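Local structure of Lin2722 protein (Listeria innocua, 3DS8) at residues Leu8-Gly13 and Asp74-Trp79; Lys78-Ala83 and Thr109-Asp114; Glu173-Ala178 and Tyr236-Lys241; Leu197-Phe202 and Lys208-Asp213. The protein is of unknown function but belongs to a family with the alpha/beta-hydrolase fold and is probably a serine hydrolase. All blocks are in the same frame, centred on the assembly; numbering follows the deposited sequence.

Contact 1: residues Leu8-Gly13 and Asp74-Trp79; sequences LIHGSG and DDWSKW. With SO4 (sulfate ion), chain C; SO4 (sulfate ion), chain B.
His10 and Gly11 meet Trp76 just after strand 6-9, where alpha/beta-hydrolases commonly carry an oxyanion-hole loop. Trp76 enters from helix 73-91 and puts the far end of its six-membered ring against this loop. The His10 ring approaches at CE1, 3.6 Å from Trp76 CH2. The two ring planes stand at 73°, so the pair neither stacks nor forms a clear T. The backbone meets the indole edge instead. His10 O lies near the ring plane, 3.3 Å from Trp76 CZ3, and Gly11 O also faces this edge. Ile9 adds a looser apolar touch through CG2.

The imidazole is fixed at both nitrogens. ND1 donates to Gly11 O at 2.8 Å with a nearly straight bond, 171°. That oxygen lies in the ring plane, while the donor sits above the carbonyl plane. NE2 bonds to Phe66 N. The Trp76 NE1 bond goes to Gln68 O.

Backbone amides of the loop bind two sulfates, probably from the crystallisation liquor. Gly11 N donates a hydrogen bond to O1 of the chain C sulfate, 3.0 Å. Ser12 N reaches O3 of the chain B sulfate at 2.8 Å, and Ser12 OG reaches its O4. With its carbonyls turned to Trp76 and His10, the loop presents amides to anions, consistent with an oxyanion hole in which Ser12 N and Asn103 N would take part.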
# COMPACT_ATOMS: atom_id res chain seq x y z
N LEU A 8 -2.40 4.52 -6.79
CA LEU A 8 -3.51 3.82 -6.10
C LEU A 8 -3.69 2.45 -6.72
O LEU A 8 -3.93 2.30 -7.94
CB LEU A 8 -4.83 4.58 -6.21
CG LEU A 8 -4.75 6.03 -5.69
CD1 LEU A 8 -6.14 6.72 -5.92
CD2 LEU A 8 -4.24 6.12 -4.24
N ILE A 9 -3.60 1.42 -5.87
CA ILE A 9 -3.66 0.03 -6.34
C ILE A 9 -4.78 -0.74 -5.62
O ILE A 9 -4.80 -0.78 -4.39
CB ILE A 9 -2.33 -0.72 -6.19
CG1 ILE A 9 -1.22 0.06 -6.88
CG2 ILE A 9 -2.46 -2.12 -6.77
CD1 ILE A 9 0.12 -0.64 -6.90
N HIS A 10 -5.64 -1.34 -6.42
CA HIS A 10 -6.78 -2.12 -5.97
C HIS A 10 -6.37 -3.46 -5.32
O HIS A 10 -5.21 -3.88 -5.42
CB HIS A 10 -7.74 -2.36 -7.15
CG HIS A 10 -7.13 -3.09 -8.31
ND1 HIS A 10 -6.99 -4.46 -8.33
CD2 HIS A 10 -6.56 -2.63 -9.45
CE1 HIS A 10 -6.42 -4.82 -9.47
NE2 HIS A 10 -6.15 -3.73 -10.17
N GLY A 11 -7.36 -4.10 -4.70
CA GLY A 11 -7.29 -5.45 -4.17
C GLY A 11 -7.65 -6.46 -5.24
O GLY A 11 -8.03 -6.10 -6.37
N SER A 12 -7.57 -7.73 -4.89
CA SER A 12 -7.91 -8.77 -5.83
C SER A 12 -9.40 -8.64 -6.18
O SER A 12 -10.26 -8.26 -5.32
CB SER A 12 -7.48 -10.16 -5.34
OG SER A 12 -8.41 -10.73 -4.47
N GLY A 13 -9.68 -8.83 -7.46
CA GLY A 13 -11.00 -8.63 -8.00
C GLY A 13 -11.32 -7.21 -8.39
O GLY A 13 -12.35 -6.95 -9.04
N ASP A 74 3.33 -10.94 -5.84
CA ASP A 74 4.66 -10.85 -6.44
C ASP A 74 4.61 -10.77 -7.96
O ASP A 74 5.44 -10.07 -8.56
CB ASP A 74 5.66 -11.89 -5.90
CG ASP A 74 5.25 -13.30 -6.10
OD1 ASP A 74 4.05 -13.60 -6.17
OD2 ASP A 74 6.18 -14.15 -6.11
N ASP A 75 3.62 -11.41 -8.59
CA ASP A 75 3.40 -11.16 -10.04
C ASP A 75 2.98 -9.70 -10.31
O ASP A 75 3.52 -9.04 -11.25
CB ASP A 75 2.38 -12.11 -10.61
CG ASP A 75 2.97 -13.50 -10.88
OD1 ASP A 75 4.20 -13.64 -10.94
OD2 ASP A 75 2.22 -14.43 -11.02
N TRP A 76 2.08 -9.20 -9.49
CA TRP A 76 1.69 -7.78 -9.59
C TRP A 76 2.92 -6.85 -9.49
O TRP A 76 3.06 -5.90 -10.26
CB TRP A 76 0.67 -7.42 -8.52
CG TRP A 76 -0.73 -7.79 -8.87
CD1 TRP A 76 -1.17 -8.59 -9.87
CD2 TRP A 76 -1.88 -7.37 -8.15
NE1 TRP A 76 -2.55 -8.70 -9.83
CE2 TRP A 76 -3.01 -7.94 -8.78
CE3 TRP A 76 -2.07 -6.52 -7.06
CZ2 TRP A 76 -4.32 -7.73 -8.32
CZ3 TRP A 76 -3.37 -6.29 -6.61
CH2 TRP A 76 -4.47 -6.91 -7.22
N SER A 77 3.77 -7.09 -8.50
CA SER A 77 4.96 -6.25 -8.33
C SER A 77 5.85 -6.22 -9.56
O SER A 77 6.36 -5.16 -9.93
CB SER A 77 5.74 -6.73 -7.14
OG SER A 77 6.89 -5.93 -6.91
N LYS A 78 6.09 -7.39 -10.17
CA LYS A 78 6.87 -7.48 -11.42
C LYS A 78 6.23 -6.71 -12.56
O LYS A 78 6.91 -5.99 -13.29
CB LYS A 78 7.03 -8.94 -11.84
CG LYS A 78 7.88 -9.76 -10.90
CD LYS A 78 8.05 -11.18 -11.43
CE LYS A 78 8.31 -12.16 -10.31
NZ LYS A 78 9.42 -11.68 -9.41
N TRP A 79 4.90 -6.82 -12.69
CA TRP A 79 4.18 -6.08 -13.73
C TRP A 79 4.15 -4.56 -13.45
O TRP A 79 4.27 -3.75 -14.38
CB TRP A 79 2.77 -6.63 -13.91
CG TRP A 79 2.75 -8.05 -14.26
CD1 TRP A 79 3.72 -8.77 -14.92
CD2 TRP A 79 1.71 -8.97 -13.97
NE1 TRP A 79 3.34 -10.10 -15.03
CE2 TRP A 79 2.11 -10.25 -14.46
CE3 TRP A 79 0.47 -8.86 -13.35
CZ2 TRP A 79 1.29 -11.38 -14.34
CZ3 TRP A 79 -0.33 -9.99 -13.22
CH2 TRP A 79 0.06 -11.22 -13.74
S SO4 C . -11.12 -3.67 -4.32
O1 SO4 C . -10.06 -2.84 -4.22
O2 SO4 C . -11.82 -3.92 -3.02
O3 SO4 C . -12.13 -3.08 -5.23
O4 SO4 C . -10.69 -5.00 -4.84
S SO4 B . -7.09 -9.56 -1.38
O1 SO4 B . -6.11 -9.72 -0.28
O2 SO4 B . -8.40 -9.20 -0.86
O3 SO4 B . -6.69 -8.48 -2.29
O4 SO4 B . -7.17 -10.87 -2.09

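Contact 2: residues Lys78-Ala83 and Thr109-Asp114; sequences KWLKIA and TYYAED
Tyr111 fills the tight part of this contact, one side of its ring, CD1 and CE1, set against Leu80 and the backbone of Lys81. Leu80 sends CD2 to within 3.8 Å of Tyr111 CD1, and Leu80 CG follows at 4.0 Å from the same ring atom. The approach is oblique to the ring, and the two side chains cross at about a right angle. Lys81 is met at its backbone. Its CA lies near the ring plane at the edge, 4.1 Å from Tyr111 CE1. Tyr111 carries its ring anti to the backbone N (chi1 -174°), which lays it across the gap to helix 73-91. Its OH bonds Pro122 O, and Tyr115 meets the ring edge-to-face. Leu80 also rests on Phe64 of the central sheet.

The two are successive helices of the alpha/beta-hydrolase fold. Helix 73-91 is the crossover of a beta-alpha-beta unit that joins parallel strands 61-66 and 95-101, which have strand 6-9 between them in the sheet. Helix 103-114 starts at the probable nucleophile elbow. At Lys81 and Tyr111 the helices come to 7.3 Å between CA atoms. No hydrogen bond joins the two segments.

The solvent side is looser and polar. Lys78 points its first bond away from the neighbouring helix, and its chain then bends back. Even so, Lys78 NZ stays 5.4 Å from Asp114 OD2, too far for a salt bridge. Asp114 OD1 bonds Tyr160 OH instead. The Lys81 amine leads away from Tyr111 and forms a salt bridge with Glu85, one turn along its own helix.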
# COMPACT_ATOMS: atom_id res chain seq x y z
N LYS A 78 6.09 -7.39 -10.17
CA LYS A 78 6.87 -7.48 -11.42
C LYS A 78 6.23 -6.71 -12.56
O LYS A 78 6.91 -5.99 -13.29
CB LYS A 78 7.03 -8.94 -11.84
CG LYS A 78 7.88 -9.76 -10.90
CD LYS A 78 8.05 -11.18 -11.43
CE LYS A 78 8.31 -12.16 -10.31
NZ LYS A 78 9.42 -11.68 -9.41
N TRP A 79 4.90 -6.82 -12.69
CA TRP A 79 4.18 -6.08 -13.73
C TRP A 79 4.15 -4.56 -13.45
O TRP A 79 4.27 -3.75 -14.38
CB TRP A 79 2.77 -6.63 -13.91
CG TRP A 79 2.75 -8.05 -14.26
CD1 TRP A 79 3.72 -8.77 -14.92
CD2 TRP A 79 1.71 -8.97 -13.97
NE1 TRP A 79 3.34 -10.10 -15.03
CE2 TRP A 79 2.11 -10.25 -14.46
CE3 TRP A 79 0.47 -8.86 -13.35
CZ2 TRP A 79 1.29 -11.38 -14.34
CZ3 TRP A 79 -0.33 -9.99 -13.22
CH2 TRP A 79 0.06 -11.22 -13.74
N LEU A 80 4.01 -4.21 -12.19
CA LEU A 80 4.09 -2.81 -11.77
C LEU A 80 5.44 -2.20 -12.14
O LEU A 80 5.49 -1.09 -12.67
CB LEU A 80 3.83 -2.69 -10.27
CG LEU A 80 3.90 -1.32 -9.62
CD1 LEU A 80 2.84 -0.42 -10.23
CD2 LEU A 80 3.70 -1.46 -8.12
N LYS A 81 6.53 -2.92 -11.86
CA LYS A 81 7.88 -2.46 -12.24
C LYS A 81 7.98 -2.13 -13.72
O LYS A 81 8.49 -1.11 -14.11
CB LYS A 81 8.95 -3.51 -11.88
CG LYS A 81 10.29 -3.49 -12.69
CD LYS A 81 11.26 -2.62 -12.04
CE LYS A 81 12.70 -2.83 -12.56
NZ LYS A 81 12.95 -3.55 -13.86
N ILE A 82 7.45 -3.02 -14.56
CA ILE A 82 7.50 -2.82 -16.01
C ILE A 82 6.76 -1.53 -16.38
O ILE A 82 7.26 -0.71 -17.16
CB ILE A 82 6.91 -4.04 -16.76
CG1 ILE A 82 7.81 -5.27 -16.54
CG2 ILE A 82 6.72 -3.74 -18.25
CD1 ILE A 82 7.17 -6.61 -16.96
N ALA A 83 5.60 -1.34 -15.78
CA ALA A 83 4.79 -0.14 -16.01
C ALA A 83 5.44 1.13 -15.43
O ALA A 83 5.39 2.22 -16.04
CB ALA A 83 3.41 -0.35 -15.44
N THR A 109 4.72 -3.70 -1.28
CA THR A 109 5.74 -4.15 -0.34
C THR A 109 6.83 -4.97 -1.07
O THR A 109 8.04 -4.73 -0.88
CB THR A 109 5.09 -4.95 0.79
OG1 THR A 109 4.12 -4.12 1.44
CG2 THR A 109 6.14 -5.48 1.81
N TYR A 110 6.44 -5.85 -1.96
CA TYR A 110 7.41 -6.47 -2.86
C TYR A 110 8.17 -5.41 -3.67
O TYR A 110 9.38 -5.49 -3.83
CB TYR A 110 6.72 -7.43 -3.84
CG TYR A 110 6.47 -8.78 -3.27
CD1 TYR A 110 7.52 -9.67 -3.09
CD2 TYR A 110 5.19 -9.18 -2.90
CE1 TYR A 110 7.28 -10.93 -2.56
CE2 TYR A 110 4.95 -10.44 -2.38
CZ TYR A 110 5.99 -11.30 -2.20
OH TYR A 110 5.81 -12.59 -1.70
N TYR A 111 7.46 -4.41 -4.19
CA TYR A 111 8.14 -3.33 -4.98
C TYR A 111 9.17 -2.58 -4.11
O TYR A 111 10.28 -2.30 -4.53
CB TYR A 111 7.07 -2.38 -5.50
CG TYR A 111 7.55 -1.29 -6.43
CD1 TYR A 111 7.48 -1.44 -7.81
CD2 TYR A 111 8.03 -0.08 -5.92
CE1 TYR A 111 7.90 -0.38 -8.66
CE2 TYR A 111 8.46 0.97 -6.73
CZ TYR A 111 8.38 0.82 -8.09
OH TYR A 111 8.77 1.88 -8.85
N ALA A 112 8.80 -2.30 -2.87
CA ALA A 112 9.67 -1.62 -1.94
C ALA A 112 10.92 -2.42 -1.64
O ALA A 112 12.03 -1.84 -1.50
CB ALA A 112 8.90 -1.34 -0.65
N GLU A 113 10.76 -3.73 -1.51
CA GLU A 113 11.90 -4.60 -1.22
C GLU A 113 12.75 -4.95 -2.42
O GLU A 113 13.96 -5.18 -2.25
CB GLU A 113 11.48 -5.87 -0.47
CG GLU A 113 11.03 -5.57 0.96
CD GLU A 113 10.89 -6.78 1.82
OE1 GLU A 113 10.79 -7.89 1.26
OE2 GLU A 113 10.91 -6.61 3.08
N ASP A 114 12.17 -4.98 -3.62
CA ASP A 114 12.83 -5.56 -4.75
C ASP A 114 13.46 -4.52 -5.65
O ASP A 114 14.38 -4.85 -6.38
CB ASP A 114 11.86 -6.41 -5.58
CG ASP A 114 11.46 -7.70 -4.89
OD1 ASP A 114 12.05 -8.06 -3.84
OD2 ASP A 114 10.50 -8.33 -5.38

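Contact 3: residues Glu173-Ala178 and Tyr236-Lys241; sequences EVLAIA and YWFLEK
Strand 173-178 and helix 236-240 run antiparallel, their axes at 176° and 10.0 Å apart, with Leu175 and Phe238 closest at 7.4 Å between CA atoms. Phe238 carries almost all of the contact from the helix side. Its ring is anti to the backbone N (chi1 -166°) and reaches down to the strand backbone. Leu175 CB stands over the centre of one ring face in a CH-pi contact, 3.6 Å from the centroid and only 6° off the normal. The Leu175 chain runs back past the ring in the opposite direction. Its CD2 comes to 3.7 Å from Phe238 CB.

The far end of the ring meets the main chain. Phe238 CZ is 3.5 Å from Glu173 C, which lies in the ring plane at its edge. It is equally close to Val174 C. Glu173 adds its CB, 3.7 Å from Phe238 CZ.

This is helix-on-sheet packing of the alpha/beta-hydrolase fold. Helix 229-240 follows strand 209-216 in the chain and lies on the sheet against strands 173-180, 123-130 and 209-216. Leu175 also touches Val128 and Ile211 of the two flanking strands.

Lys126, outside both segments, joins the polar parts of the contact. The Lys126 amine forms a salt bridge with Glu173 OE1, bonds Phe238 O and makes a cation-pi contact with the Phe238 ring. The Glu173 chain is extended beyond CG, which carries its carboxylate away from the ring toward Lys126. Phe242 lies nearly parallel to Phe238.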
# COMPACT_ATOMS: atom_id res chain seq x y z
N GLU A 173 8.42 5.24 4.25
CA GLU A 173 7.50 5.54 5.36
C GLU A 173 6.26 4.68 5.13
O GLU A 173 5.67 4.71 4.06
CB GLU A 173 7.12 7.03 5.38
CG GLU A 173 8.31 7.95 5.58
CD GLU A 173 7.96 9.43 5.57
OE1 GLU A 173 6.82 9.73 5.20
OE2 GLU A 173 8.82 10.27 6.01
N VAL A 174 5.90 3.90 6.12
CA VAL A 174 4.88 2.86 5.97
C VAL A 174 3.75 3.09 6.94
O VAL A 174 3.99 3.30 8.14
CB VAL A 174 5.49 1.44 6.16
CG1 VAL A 174 4.39 0.41 6.13
CG2 VAL A 174 6.53 1.15 5.11
N LEU A 175 2.52 3.05 6.43
CA LEU A 175 1.32 3.10 7.25
C LEU A 175 0.54 1.83 6.98
O LEU A 175 0.18 1.53 5.81
CB LEU A 175 0.44 4.32 6.90
CG LEU A 175 -0.97 4.33 7.49
CD1 LEU A 175 -0.90 4.36 9.01
CD2 LEU A 175 -1.76 5.58 6.89
N ALA A 176 0.31 1.04 8.04
CA ALA A 176 -0.48 -0.18 7.94
C ALA A 176 -1.82 0.05 8.63
O ALA A 176 -1.91 0.29 9.86
CB ALA A 176 0.24 -1.38 8.61
N ILE A 177 -2.87 0.01 7.82
CA ILE A 177 -4.23 0.11 8.27
C ILE A 177 -4.88 -1.24 8.34
O ILE A 177 -4.80 -2.05 7.37
CB ILE A 177 -5.02 1.04 7.32
CG1 ILE A 177 -4.55 2.50 7.49
CG2 ILE A 177 -6.54 0.90 7.55
CD1 ILE A 177 -5.16 3.46 6.47
N ALA A 178 -5.46 -1.56 9.49
CA ALA A 178 -6.06 -2.86 9.71
C ALA A 178 -7.46 -2.72 10.26
O ALA A 178 -7.74 -1.80 11.04
CB ALA A 178 -5.23 -3.69 10.68
N TYR A 236 -4.90 10.48 3.90
CA TYR A 236 -4.62 11.88 3.62
C TYR A 236 -3.57 12.42 4.57
O TYR A 236 -2.59 13.05 4.12
CB TYR A 236 -5.89 12.73 3.73
CG TYR A 236 -5.59 14.20 3.71
CD1 TYR A 236 -5.28 14.88 2.48
CD2 TYR A 236 -5.57 14.93 4.89
CE1 TYR A 236 -5.01 16.19 2.46
CE2 TYR A 236 -5.26 16.26 4.89
CZ TYR A 236 -4.98 16.89 3.67
OH TYR A 236 -4.72 18.24 3.68
N TRP A 237 -3.78 12.21 5.87
CA TRP A 237 -2.82 12.68 6.88
C TRP A 237 -1.42 12.18 6.58
O TRP A 237 -0.48 12.95 6.63
CB TRP A 237 -3.25 12.24 8.29
CG TRP A 237 -2.19 12.47 9.31
CD1 TRP A 237 -1.91 13.62 9.92
CD2 TRP A 237 -1.29 11.51 9.82
NE1 TRP A 237 -0.85 13.47 10.77
CE2 TRP A 237 -0.45 12.17 10.74
CE3 TRP A 237 -1.10 10.15 9.60
CZ2 TRP A 237 0.55 11.53 11.42
CZ3 TRP A 237 -0.10 9.52 10.29
CH2 TRP A 237 0.69 10.22 11.20
N PHE A 238 -1.29 10.88 6.29
CA PHE A 238 0.03 10.32 6.06
C PHE A 238 0.67 10.88 4.80
O PHE A 238 1.87 11.20 4.76
CB PHE A 238 -0.10 8.81 5.96
CG PHE A 238 1.19 8.07 6.05
CD1 PHE A 238 1.91 8.07 7.24
CD2 PHE A 238 1.66 7.35 4.97
CE1 PHE A 238 3.08 7.28 7.35
CE2 PHE A 238 2.80 6.59 5.06
CZ PHE A 238 3.51 6.55 6.25
N LEU A 239 -0.14 11.07 3.76
CA LEU A 239 0.37 11.56 2.47
C LEU A 239 0.65 13.04 2.46
O LEU A 239 1.56 13.47 1.77
CB LEU A 239 -0.60 11.21 1.32
CG LEU A 239 -0.86 9.75 0.96
CD1 LEU A 239 -2.00 9.65 -0.09
CD2 LEU A 239 0.45 9.07 0.48
N GLU A 240 -0.13 13.83 3.19
CA GLU A 240 -0.06 15.27 3.02
C GLU A 240 0.39 16.04 4.25
O GLU A 240 0.77 17.18 4.10
CB GLU A 240 -1.41 15.79 2.53
CG GLU A 240 -1.80 15.23 1.15
CD GLU A 240 -0.80 15.48 0.05
OE1 GLU A 240 -0.14 16.52 0.07
OE2 GLU A 240 -0.71 14.60 -0.85
N LYS A 241 0.31 15.45 5.43
CA LYS A 241 0.58 16.17 6.71
C LYS A 241 1.76 15.59 7.46
O LYS A 241 2.58 16.35 8.02
CB LYS A 241 -0.66 16.18 7.59
CG LYS A 241 -1.84 16.89 6.98
CD LYS A 241 -1.51 18.33 6.72
CE LYS A 241 -2.72 19.17 6.36
NZ LYS A 241 -2.40 20.60 6.45

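Contact 4: residues Leu197-Phe202 and Lys208-Asp213; sequences LATRLF and KAYIED
A short 3-10 turn, 198-201, lies beside strand 209-213, with CA atoms 7.0 Å apart at Leu197 and Glu212 and 7.8 Å apart at Arg200 and Tyr210. The turn is closed by its own backbone bonds, among them Arg200 N to Leu197 O. Tyr210 and Glu212, two residues apart on the strand, both point to the turn.

Arg200 grips the Glu212 carboxylate side-on in a two-bond salt bridge. NE donates to OE2 at 2.9 Å, almost straight at 175° and in the guanidinium plane. NH2 reaches OE1 at 2.8 Å with a bent bond, and the oxygen is tilted from that plane. Both oxygens use their syn lone pairs, and the two flat groups are turned 32° apart. The Arg200 chain leaves extended and bends at chi3 (-73°), which brings the NE/NH2 edge of the guanidinium to face the carboxylate.

The anti lone pair of Glu212 OE2 takes a further bond, from Tyr210 OH at 2.6 Å. That hydroxyl in turn accepts from Thr199 OG1 at 2.8 Å. Leu197 packs CD2 on the carboxylate carbon, 3.9 Å from Glu212 CD.

Outside partners complete the network. Arg200 NH1 bonds Leu146 O and Phe148 O, and Glu212 OE1 accepts from Asp252 N. The contact thus ties the loop before this strand of the alpha/beta-hydrolase sheet to the strand itself. Four donors around a buried carboxylate would favour its ionised form, and the paired arginine probably balances the charge.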
# COMPACT_ATOMS: atom_id res chain seq x y z
N LEU A 197 -1.14 -6.34 10.18
CA LEU A 197 -0.17 -5.57 10.93
C LEU A 197 1.20 -6.22 10.99
O LEU A 197 2.09 -5.69 11.65
CB LEU A 197 -0.67 -5.38 12.34
CG LEU A 197 -1.97 -4.60 12.54
CD1 LEU A 197 -2.39 -4.80 14.03
CD2 LEU A 197 -1.85 -3.13 12.16
N ALA A 198 1.39 -7.31 10.26
CA ALA A 198 2.60 -8.12 10.42
C ALA A 198 3.85 -7.42 9.87
O ALA A 198 4.97 -7.82 10.17
CB ALA A 198 2.41 -9.50 9.85
N THR A 199 3.65 -6.32 9.13
CA THR A 199 4.70 -5.34 8.86
C THR A 199 5.49 -4.95 10.10
O THR A 199 6.65 -4.56 9.99
CB THR A 199 4.11 -4.07 8.21
OG1 THR A 199 2.80 -3.81 8.74
CG2 THR A 199 4.00 -4.25 6.66
N ARG A 200 4.88 -5.06 11.28
CA ARG A 200 5.57 -4.76 12.54
C ARG A 200 6.86 -5.54 12.72
O ARG A 200 7.77 -5.12 13.45
CB ARG A 200 4.59 -5.18 13.67
CG ARG A 200 4.98 -4.90 14.99
CD ARG A 200 3.95 -5.54 15.90
NE ARG A 200 2.68 -4.81 15.88
CZ ARG A 200 1.73 -4.99 16.81
NH1 ARG A 200 1.95 -5.82 17.81
NH2 ARG A 200 0.59 -4.32 16.76
N LEU A 201 6.94 -6.69 12.07
CA LEU A 201 8.07 -7.59 12.22
C LEU A 201 9.22 -7.38 11.23
O LEU A 201 10.26 -8.02 11.36
CB LEU A 201 7.58 -9.03 12.17
CG LEU A 201 6.45 -9.34 13.19
CD1 LEU A 201 6.14 -10.76 13.17
CD2 LEU A 201 6.79 -8.89 14.62
N PHE A 202 9.06 -6.45 10.29
CA PHE A 202 10.12 -6.19 9.33
C PHE A 202 10.29 -4.73 8.91
O PHE A 202 11.38 -4.35 8.46
CB PHE A 202 10.00 -7.15 8.10
CG PHE A 202 8.78 -6.95 7.25
CD1 PHE A 202 8.83 -6.14 6.12
CD2 PHE A 202 7.59 -7.63 7.51
CE1 PHE A 202 7.75 -5.98 5.33
CE2 PHE A 202 6.50 -7.47 6.70
CZ PHE A 202 6.57 -6.65 5.61
N LYS A 208 12.10 4.37 7.53
CA LYS A 208 12.21 5.56 8.36
C LYS A 208 11.01 5.67 9.32
O LYS A 208 11.18 5.98 10.50
CB LYS A 208 12.30 6.82 7.51
CG LYS A 208 12.46 8.05 8.33
CD LYS A 208 12.79 9.22 7.51
CE LYS A 208 11.62 9.68 6.69
NZ LYS A 208 11.96 10.94 5.93
N ALA A 209 9.82 5.37 8.83
CA ALA A 209 8.62 5.49 9.63
C ALA A 209 7.77 4.25 9.45
O ALA A 209 7.67 3.69 8.36
CB ALA A 209 7.82 6.73 9.25
N TYR A 210 7.16 3.82 10.53
CA TYR A 210 6.20 2.74 10.49
C TYR A 210 5.11 3.07 11.48
O TYR A 210 5.39 3.21 12.65
CB TYR A 210 6.82 1.40 10.87
CG TYR A 210 5.79 0.31 10.98
CD1 TYR A 210 5.12 -0.14 9.84
CD2 TYR A 210 5.43 -0.24 12.23
CE1 TYR A 210 4.10 -1.11 9.94
CE2 TYR A 210 4.46 -1.25 12.32
CZ TYR A 210 3.79 -1.66 11.15
OH TYR A 210 2.82 -2.65 11.25
N ILE A 211 3.89 3.22 10.99
CA ILE A 211 2.72 3.59 11.79
C ILE A 211 1.60 2.59 11.57
O ILE A 211 1.34 2.21 10.42
CB ILE A 211 2.25 5.01 11.40
CG1 ILE A 211 3.40 6.03 11.57
CG2 ILE A 211 0.99 5.39 12.19
CD1 ILE A 211 2.96 7.52 11.41
N GLU A 212 0.95 2.14 12.65
CA GLU A 212 -0.20 1.27 12.56
C GLU A 212 -1.47 2.04 12.91
O GLU A 212 -1.44 2.94 13.80
CB GLU A 212 -0.04 0.11 13.56
CG GLU A 212 1.15 -0.78 13.23
CD GLU A 212 1.34 -1.95 14.16
OE1 GLU A 212 0.82 -1.93 15.28
OE2 GLU A 212 2.03 -2.93 13.73
N ASP A 213 -2.61 1.66 12.32
CA ASP A 213 -3.91 2.24 12.69
C ASP A 213 -4.92 1.11 12.59
O ASP A 213 -5.04 0.49 11.54
CB ASP A 213 -4.32 3.34 11.68
CG ASP A 213 -5.90 3.62 11.59
OD1 ASP A 213 -6.30 4.39 12.44
OD2 ASP A 213 -6.72 3.08 10.67

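How the contacts relate
The four contacts lie around one largely parallel sheet. Contacts 1 and 2 adjoin, their centres 9 Å apart. They share Lys78 and Trp79 of helix 73-91, and Ile9 CD1 touches Leu80 CD2 at 3.9 Å. Contacts 3 and 4 are 11 Å apart between centres. They sit on neighbouring strands 173-180 and 209-216, probably hydrogen-bonded to each other from Val174 O to Ile211 N. Contacts 1 and 2 close before these open, and contact 4 is nested inside the loop of contact 3. Contact 3 lies on the opposite side of the chain's centre from contacts 1 and 2. Phe202 touches Thr109 and Glu113, linking contact 4 to contact 2. Contact 1 borders the probable active site.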